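Iminosuccinate reductase (Paracoccus denitrificans, PDB 6RQA) catalyses the NADH-dependent reduction of iminosuccinate to L-aspartate in the beta-hydroxyaspartate cycle, by which the bacterium assimilates glyoxylate. Local coordinates at residues G152-G157 with P224-E229; K175-N180 with G209-V214. One frame throughout, in Å; residues are numbered along the deposited sequence.

Both contacts lie in the parallel-sheet, NAD-binding part of the chain, on the same side of its centre. Their own centres are about 9 Å apart. Along the sequence they are nested: 152-157 comes first, then 175-180 and 209-214 of contact 2, then 224-229. Strands 150-154 and 175-179 are neighbours in the sheet, and strand 214-217 flanks 150-154 on its other edge. The contacts meet through probable hydrogen bonds, from Gly152 N to Val214 O (2.6 Å) and from Gly155 N to Trp179 O (2.8 Å). Contact 1 brings the glycine-rich turn to NAD, and contact 2 brings Asn180 to the same cofactor.

Contact 1: G152-G157 with P224-E229; sequences GMIGAG and PLLMNE. With NAD (nicotinamide-adenine-dinucleotide), chain C.
Ile154 and Leu226 form the tight part of this contact. The delta methyl CD1 of Ile154 reaches CB of Leu226 at 4.0 Å and lies equally near its CD2. The two side chains cross at about a right angle, so one methyl end meets the flank of the leucine. In Ile154 the CG1 branch stands anti to the carbonyl carbon (chi1 -61°), and the extended chain beyond it carries CD1 across to 224-229. Ile215 of strand 214-217 touches both residues, and Leu254 of helix 252-256 packs on Leu226. Ile154 and Leu226 are both buried.

Strand 150-154 is the first strand of a Rossmann-type nucleotide-binding fold. The turn after it, Gly155-Ala156-Gly157, opens the GxGxxS sequence that leads into helix 158-170. Gly155 has a positive phi of 122°, which suits a residue without a side chain. At Gly157 the bare CA comes within 3.3 Å of NAD O5B, so the turn lies directly against the adenosine side of the cofactor. Asn180 steadies it by accepting a hydrogen bond from Ala156 N.

The looser side is at Leu225. Its CD1 is 4.4 Å from CG2 of Ile154, and the residue is partly exposed. Trp179 touches both of these side chains from the neighbouring strand. Beyond Leu226 the chain turns outward to the solvent side, where Asn228 is held by hydrogen bonds to Arg257 and Asp251.

Contact 2: K175-N180 with G209-V214; sequences KVIGWN and GAEADV. With NAD (nicotinamide-adenine-dinucleotide), chain C.
Ile177 reaches from its strand to the end of helix 205-211, and the apolar part of the contact rests on its delta methyl. CD1 of Ile177 lies 3.9 Å from CB of Ala212 and 4.1 Å from CB of Glu211. It also comes near the backbone, 4.0 Å from Ala212 N. The CG1 branch sits between the backbone N and the carbonyl carbon (chi1 54°), and an extended chi2 sends CD1 onward to the place where Ala212 leaves the helix. The glutamate offers only the root of its side chain to this methyl.

The charged groups look elsewhere. Glu211 starts with CG beside its backbone N (chi1 -58°) and runs out to a salt bridge with Arg207, one turn back on the same helix. Lys175 pairs with Glu201 on the neighbouring edge strand. Lys175 NZ and Glu211 OE2 stay 5.4 Å apart, so any attraction between them acts at a distance. Asp213 OD2 accepts hydrogen bonds from Lys149 N and Val150 N, tying the helix exit to the start of strand 150-154.

The amide of Asn180 makes the link to the cofactor. Asn180 directly follows strand 175-179, the second strand of the Rossmann fold, whose end commonly meets the adenosine ribose. ND2 donates a hydrogen bond to His182 O. With the hold of OD1 on the turn after strand 150-154, this fixes the rotation of the amide beside the ribose oxygen O2B of NAD. OD1 is the nearer amide atom to O2B.

The segments thus join through a small, largely buried patch of hydrocarbon. No hydrogen bond crosses between them, while polar bonds of Lys175, Glu211, Asp213 and Asn180 go to residues outside the two segments, and those of Asn180 position it for NAD binding.

Contact 1: G152-G157 with P224-E229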
loop_
_atom_site.group_PDB
_atom_site.type_symbol
_atom_site.label_atom_id
_atom_site.label_comp_id
_atom_site.label_asym_id
_atom_site.label_seq_id
_atom_site.Cartn_x
_atom_site.Cartn_y
_atom_site.Cartn_z
ATOM N N GLY A 152 34.798 1.742 -10.350
ATOM C CA GLY A 152 35.046 1.820 -8.924
ATOM C C GLY A 152 33.850 1.408 -8.092
ATOM O O GLY A 152 32.771 1.994 -8.213
ATOM N N MET A 153 34.029 0.400 -7.242
ATOM C CA MET A 153 32.961 -0.128 -6.401
ATOM C C MET A 153 33.174 0.340 -4.969
ATOM O O MET A 153 34.185 -0.000 -4.345
ATOM C CB MET A 153 32.918 -1.656 -6.460
ATOM C CG MET A 153 32.586 -2.221 -7.828
ATOM S SD MET A 153 30.923 -1.794 -8.377
ATOM C CE MET A 153 29.935 -2.526 -7.074
ATOM N N ILE A 154 32.226 1.115 -4.453
ATOM C CA ILE A 154 32.222 1.530 -3.057
ATOM C C ILE A 154 31.165 0.687 -2.354
ATOM O O ILE A 154 29.970 1.001 -2.389
ATOM C CB ILE A 154 31.954 3.027 -2.900
ATOM C CG1 ILE A 154 33.044 3.835 -3.607
ATOM C CG2 ILE A 154 31.893 3.399 -1.419
ATOM C CD1 ILE A 154 32.912 5.331 -3.423
ATOM N N GLY A 155 31.602 -0.401 -1.728
ATOM C CA GLY A 155 30.662 -1.276 -1.031
ATOM C C GLY A 155 30.764 -2.679 -1.592
ATOM O O GLY A 155 30.829 -2.896 -2.802
ATOM N N ALA A 156 30.784 -3.655 -0.684
ATOM C CA ALA A 156 30.899 -5.062 -1.045
ATOM C C ALA A 156 29.778 -5.885 -0.424
ATOM O O ALA A 156 29.970 -7.060 -0.095
ATOM C CB ALA A 156 32.260 -5.619 -0.634
ATOM N N GLY A 157 28.599 -5.288 -0.279
ATOM C CA GLY A 157 27.470 -5.972 0.311
ATOM C C GLY A 157 26.836 -6.989 -0.613
ATOM O O GLY A 157 27.440 -7.402 -1.608
ATOM N N PRO A 224 29.699 10.692 5.320
ATOM C CA PRO A 224 30.280 10.858 3.981
ATOM C C PRO A 224 31.529 10.004 3.814
ATOM O O PRO A 224 32.442 10.037 4.641
ATOM C CB PRO A 224 30.601 12.357 3.916
ATOM C CG PRO A 224 30.690 12.792 5.343
ATOM C CD PRO A 224 29.688 11.954 6.077
ATOM N N LEU A 225 31.560 9.227 2.730
ATOM C CA LEU A 225 32.691 8.352 2.457
ATOM C C LEU A 225 33.568 8.933 1.355
ATOM O O LEU A 225 34.715 9.320 1.603
ATOM C CB LEU A 225 32.204 6.955 2.070
ATOM C CG LEU A 225 31.268 6.267 3.064
ATOM C CD1 LEU A 225 30.840 4.908 2.534
ATOM C CD2 LEU A 225 31.933 6.131 4.423
ATOM N N LEU A 226 33.040 8.994 0.135
ATOM C CA LEU A 226 33.761 9.592 -0.983
ATOM C C LEU A 226 33.743 11.108 -0.824
ATOM O O LEU A 226 32.683 11.736 -0.900
ATOM C CB LEU A 226 33.131 9.162 -2.304
ATOM C CG LEU A 226 33.881 9.518 -3.589
ATOM C CD1 LEU A 226 35.258 8.871 -3.606
ATOM C CD2 LEU A 226 33.073 9.098 -4.808
ATOM N N MET A 227 34.913 11.694 -0.593
ATOM C CA MET A 227 35.016 13.118 -0.315
ATOM C C MET A 227 35.116 13.920 -1.609
ATOM O O MET A 227 35.274 13.376 -2.705
ATOM C CB MET A 227 36.217 13.398 0.586
ATOM C CG MET A 227 36.143 12.691 1.928
ATOM S SD MET A 227 34.577 12.996 2.768
ATOM C CE MET A 227 34.641 14.773 2.975
ATOM N N ASN A 228 35.025 15.244 -1.465
ATOM C CA ASN A 228 35.016 16.124 -2.628
ATOM C C ASN A 228 36.346 16.073 -3.372
ATOM O O ASN A 228 36.376 15.919 -4.598
ATOM C CB ASN A 228 34.695 17.555 -2.198
ATOM C CG ASN A 228 34.590 18.504 -3.373
ATOM O OD1 ASN A 228 34.182 18.112 -4.466
ATOM N ND2 ASN A 228 34.964 19.758 -3.154
ATOM N N GLU A 229 37.457 16.202 -2.647
ATOM C CA GLU A 229 38.768 16.199 -3.281
ATOM C C GLU A 229 39.239 14.806 -3.678
ATOM O O GLU A 229 40.292 14.687 -4.315
ATOM C CB GLU A 229 39.800 16.853 -2.359
ATOM C CG GLU A 229 39.620 18.356 -2.196
ATOM C CD GLU A 229 39.544 19.086 -3.526
ATOM O OE1 GLU A 229 38.420 19.299 -4.030
ATOM O OE2 GLU A 229 40.610 19.442 -4.073
HETATM P PA NAD C . 24.327 -5.028 2.901
HETATM O O1A NAD C . 24.141 -4.704 4.357
HETATM O O2A NAD C . 24.487 -6.337 2.197
HETATM O O5B NAD C . 25.916 -4.357 2.713
HETATM C C5B NAD C . 25.935 -3.168 3.402
HETATM C C4B NAD C . 27.275 -2.512 3.194
HETATM O O4B NAD C . 27.225 -1.217 3.761
HETATM C C3B NAD C . 28.261 -3.337 4.016
HETATM O O3B NAD C . 28.745 -4.297 3.135
HETATM C C2B NAD C . 29.315 -2.286 4.386
HETATM O O2B NAD C . 30.281 -2.143 3.400
HETATM C C1B NAD C . 28.465 -0.952 4.411
HETATM N N9A NAD C . 28.128 -0.559 5.784
HETATM C C8A NAD C . 27.398 -1.245 6.772
HETATM N N7A NAD C . 27.296 -0.558 7.910
HETATM C C5A NAD C . 27.989 0.640 7.660
HETATM C C6A NAD C . 28.249 1.785 8.458
HETATM N N6A NAD C . 27.774 1.837 9.735
HETATM N N1A NAD C . 28.971 2.836 7.951
HETATM C C2A NAD C . 29.414 2.707 6.660
HETATM N N3A NAD C . 29.246 1.691 5.786
HETATM C C4A NAD C . 28.518 0.657 6.334
HETATM O O3 NAD C . 23.257 -3.981 2.308
HETATM P PN NAD C . 22.785 -4.268 0.820
HETATM O O1N NAD C . 23.793 -4.597 -0.253
HETATM O O2N NAD C . 21.441 -4.845 1.083
HETATM O O5D NAD C . 22.215 -2.704 0.185
HETATM C C5D NAD C . 23.016 -1.748 0.734
HETATM C C4D NAD C . 22.343 -0.410 0.557
HETATM O O4D NAD C . 21.633 -0.422 -0.701
HETATM C C3D NAD C . 21.273 -0.285 1.682
HETATM O O3D NAD C . 21.475 0.956 2.257
HETATM C C2D NAD C . 19.945 -0.345 0.905
HETATM O O2D NAD C . 18.979 0.541 1.362
HETATM C C1D NAD C . 20.424 0.223 -0.453
HETATM N N1N NAD C . 19.457 -0.197 -1.543
HETATM C C2N NAD C . 19.158 0.755 -2.474
HETATM C C3N NAD C . 18.276 0.448 -3.508
HETATM C C7N NAD C . 18.006 1.546 -4.482
HETATM O O7N NAD C . 17.241 1.400 -5.429
HETATM N N7N NAD C . 18.661 2.734 -4.263
HETATM C C4N NAD C . 17.711 -0.826 -3.578
HETATM C C5N NAD C . 18.033 -1.776 -2.615
HETATM C C6N NAD C . 18.921 -1.455 -1.582
#

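Contact 2: K175-N180 with G209-V214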
loop_
_atom_site.group_PDB
_atom_site.type_symbol
_atom_site.label_atom_id
_atom_site.label_comp_id
_atom_site.label_asym_id
_atom_site.label_seq_id
_atom_site.Cartn_x
_atom_site.Cartn_y
_atom_site.Cartn_z
ATOM N N LYS A 175 39.264 -2.790 -15.798
ATOM C CA LYS A 175 39.718 -3.059 -14.444
ATOM C C LYS A 175 38.623 -2.648 -13.470
ATOM O O LYS A 175 37.828 -1.748 -13.753
ATOM C CB LYS A 175 41.024 -2.312 -14.141
ATOM C CG LYS A 175 41.669 -2.663 -12.813
ATOM C CD LYS A 175 42.925 -1.839 -12.581
ATOM C CE LYS A 175 43.568 -2.184 -11.249
ATOM N NZ LYS A 175 44.798 -1.380 -11.005
ATOM N N VAL A 176 38.582 -3.326 -12.324
ATOM C CA VAL A 176 37.646 -3.010 -11.251
ATOM C C VAL A 176 38.448 -2.783 -9.979
ATOM O O VAL A 176 39.185 -3.673 -9.539
ATOM C CB VAL A 176 36.606 -4.123 -11.040
ATOM C CG1 VAL A 176 35.641 -3.739 -9.926
ATOM C CG2 VAL A 176 35.852 -4.405 -12.331
ATOM N N ILE A 177 38.311 -1.597 -9.392
ATOM C CA ILE A 177 38.897 -1.279 -8.094
ATOM C C ILE A 177 37.763 -1.118 -7.092
ATOM O O ILE A 177 36.698 -0.584 -7.426
ATOM C CB ILE A 177 39.776 -0.013 -8.153
ATOM C CG1 ILE A 177 38.991 1.166 -8.730
ATOM C CG2 ILE A 177 41.035 -0.275 -8.969
ATOM C CD1 ILE A 177 39.791 2.450 -8.816
ATOM N N GLY A 178 37.985 -1.590 -5.868
ATOM C CA GLY A 178 36.934 -1.613 -4.874
ATOM C C GLY A 178 37.423 -1.132 -3.523
ATOM O O GLY A 178 38.612 -1.186 -3.204
ATOM N N TRP A 179 36.466 -0.656 -2.730
ATOM C CA TRP A 179 36.713 -0.237 -1.359
ATOM C C TRP A 179 35.471 -0.545 -0.536
ATOM O O TRP A 179 34.345 -0.419 -1.029
ATOM C CB TRP A 179 37.053 1.255 -1.274
ATOM C CG TRP A 179 37.280 1.742 0.130
ATOM C CD1 TRP A 179 38.467 1.775 0.806
ATOM C CD2 TRP A 179 36.294 2.268 1.028
ATOM N NE1 TRP A 179 38.280 2.287 2.066
ATOM C CE2 TRP A 179 36.955 2.597 2.228
ATOM C CE3 TRP A 179 34.917 2.492 0.933
ATOM C CZ2 TRP A 179 36.286 3.138 3.325
ATOM C CZ3 TRP A 179 34.255 3.028 2.024
ATOM C CH2 TRP A 179 34.940 3.345 3.203
ATOM N N ASN A 180 35.679 -0.952 0.715
ATOM C CA ASN A 180 34.585 -1.318 1.597
ATOM C C ASN A 180 34.907 -0.853 3.011
ATOM O O ASN A 180 36.065 -0.951 3.445
ATOM C CB ASN A 180 34.346 -2.835 1.589
ATOM C CG ASN A 180 32.979 -3.215 2.121
ATOM O OD1 ASN A 180 31.970 -2.600 1.775
ATOM N ND2 ASN A 180 32.939 -4.233 2.971
ATOM N N GLY A 209 38.685 7.527 -6.157
ATOM C CA GLY A 209 38.146 8.750 -6.722
ATOM C C GLY A 209 38.968 9.318 -7.861
ATOM O O GLY A 209 38.425 10.035 -8.708
ATOM N N ALA A 210 40.264 9.008 -7.909
ATOM C CA ALA A 210 41.152 9.557 -8.923
ATOM C C ALA A 210 41.400 8.612 -10.091
ATOM O O ALA A 210 41.919 9.053 -11.122
ATOM C CB ALA A 210 42.497 9.944 -8.297
ATOM N N GLU A 211 41.049 7.332 -9.961
ATOM C CA GLU A 211 41.313 6.354 -11.004
ATOM C C GLU A 211 40.067 5.699 -11.577
ATOM O O GLU A 211 40.141 5.134 -12.674
ATOM C CB GLU A 211 42.248 5.250 -10.481
ATOM C CG GLU A 211 43.587 5.765 -9.974
ATOM C CD GLU A 211 44.465 4.659 -9.420
ATOM O OE1 GLU A 211 45.691 4.869 -9.316
ATOM O OE2 GLU A 211 43.928 3.580 -9.090
ATOM N N ALA A 212 38.933 5.757 -10.884
ATOM C CA ALA A 212 37.705 5.131 -11.356
ATOM C C ALA A 212 36.934 6.115 -12.227
ATOM O O ALA A 212 36.555 7.198 -11.766
ATOM C CB ALA A 212 36.847 4.661 -10.184
ATOM N N ASP A 213 36.706 5.735 -13.485
ATOM C CA ASP A 213 35.913 6.559 -14.388
ATOM C C ASP A 213 34.427 6.461 -14.079
ATOM O O ASP A 213 33.696 7.446 -14.243
ATOM C CB ASP A 213 36.185 6.147 -15.836
ATOM C CG ASP A 213 37.668 6.036 -16.140
ATOM O OD1 ASP A 213 38.443 6.878 -15.638
ATOM O OD2 ASP A 213 38.059 5.103 -16.872
ATOM N N VAL A 214 33.967 5.294 -13.638
ATOM C CA VAL A 214 32.596 5.089 -13.187
ATOM C C VAL A 214 32.651 4.565 -11.760
ATOM O O VAL A 214 33.369 3.599 -11.476
ATOM C CB VAL A 214 31.832 4.113 -14.101
ATOM C CG1 VAL A 214 30.460 3.806 -13.520
ATOM C CG2 VAL A 214 31.705 4.690 -15.500
HETATM P PA NAD C . 24.327 -5.028 2.901
HETATM O O1A NAD C . 24.141 -4.704 4.357
HETATM O O2A NAD C . 24.487 -6.337 2.197
HETATM O O5B NAD C . 25.916 -4.357 2.713
HETATM C C5B NAD C . 25.935 -3.168 3.402
HETATM C C4B NAD C . 27.275 -2.512 3.194
HETATM O O4B NAD C . 27.225 -1.217 3.761
HETATM C C3B NAD C . 28.261 -3.337 4.016
HETATM O O3B NAD C . 28.745 -4.297 3.135
HETATM C C2B NAD C . 29.315 -2.286 4.386
HETATM O O2B NAD C . 30.281 -2.143 3.400
HETATM C C1B NAD C . 28.465 -0.952 4.411
HETATM N N9A NAD C . 28.128 -0.559 5.784
HETATM C C8A NAD C . 27.398 -1.245 6.772
HETATM N N7A NAD C . 27.296 -0.558 7.910
HETATM C C5A NAD C . 27.989 0.640 7.660
HETATM C C6A NAD C . 28.249 1.785 8.458
HETATM N N6A NAD C . 27.774 1.837 9.735
HETATM N N1A NAD C . 28.971 2.836 7.951
HETATM C C2A NAD C . 29.414 2.707 6.660
HETATM N N3A NAD C . 29.246 1.691 5.786
HETATM C C4A NAD C . 28.518 0.657 6.334
HETATM O O3 NAD C . 23.257 -3.981 2.308
HETATM P PN NAD C . 22.785 -4.268 0.820
HETATM O O1N NAD C . 23.793 -4.597 -0.253
HETATM O O2N NAD C . 21.441 -4.845 1.083
HETATM O O5D NAD C . 22.215 -2.704 0.185
HETATM C C5D NAD C . 23.016 -1.748 0.734
HETATM C C4D NAD C . 22.343 -0.410 0.557
HETATM O O4D NAD C . 21.633 -0.422 -0.701
HETATM C C3D NAD C . 21.273 -0.285 1.682
HETATM O O3D NAD C . 21.475 0.956 2.257
HETATM C C2D NAD C . 19.945 -0.345 0.905
HETATM O O2D NAD C . 18.979 0.541 1.362
HETATM C C1D NAD C . 20.424 0.223 -0.453
HETATM N N1N NAD C . 19.457 -0.197 -1.543
HETATM C C2N NAD C . 19.158 0.755 -2.474
HETATM C C3N NAD C . 18.276 0.448 -3.508
HETATM C C7N NAD C . 18.006 1.546 -4.482
HETATM O O7N NAD C . 17.241 1.400 -5.429
HETATM N N7N NAD C . 18.661 2.734 -4.263
HETATM C C4N NAD C . 17.711 -0.826 -3.578
HETATM C C5N NAD C . 18.033 -1.776 -2.615
HETATM C C6N NAD C . 18.921 -1.455 -1.582
#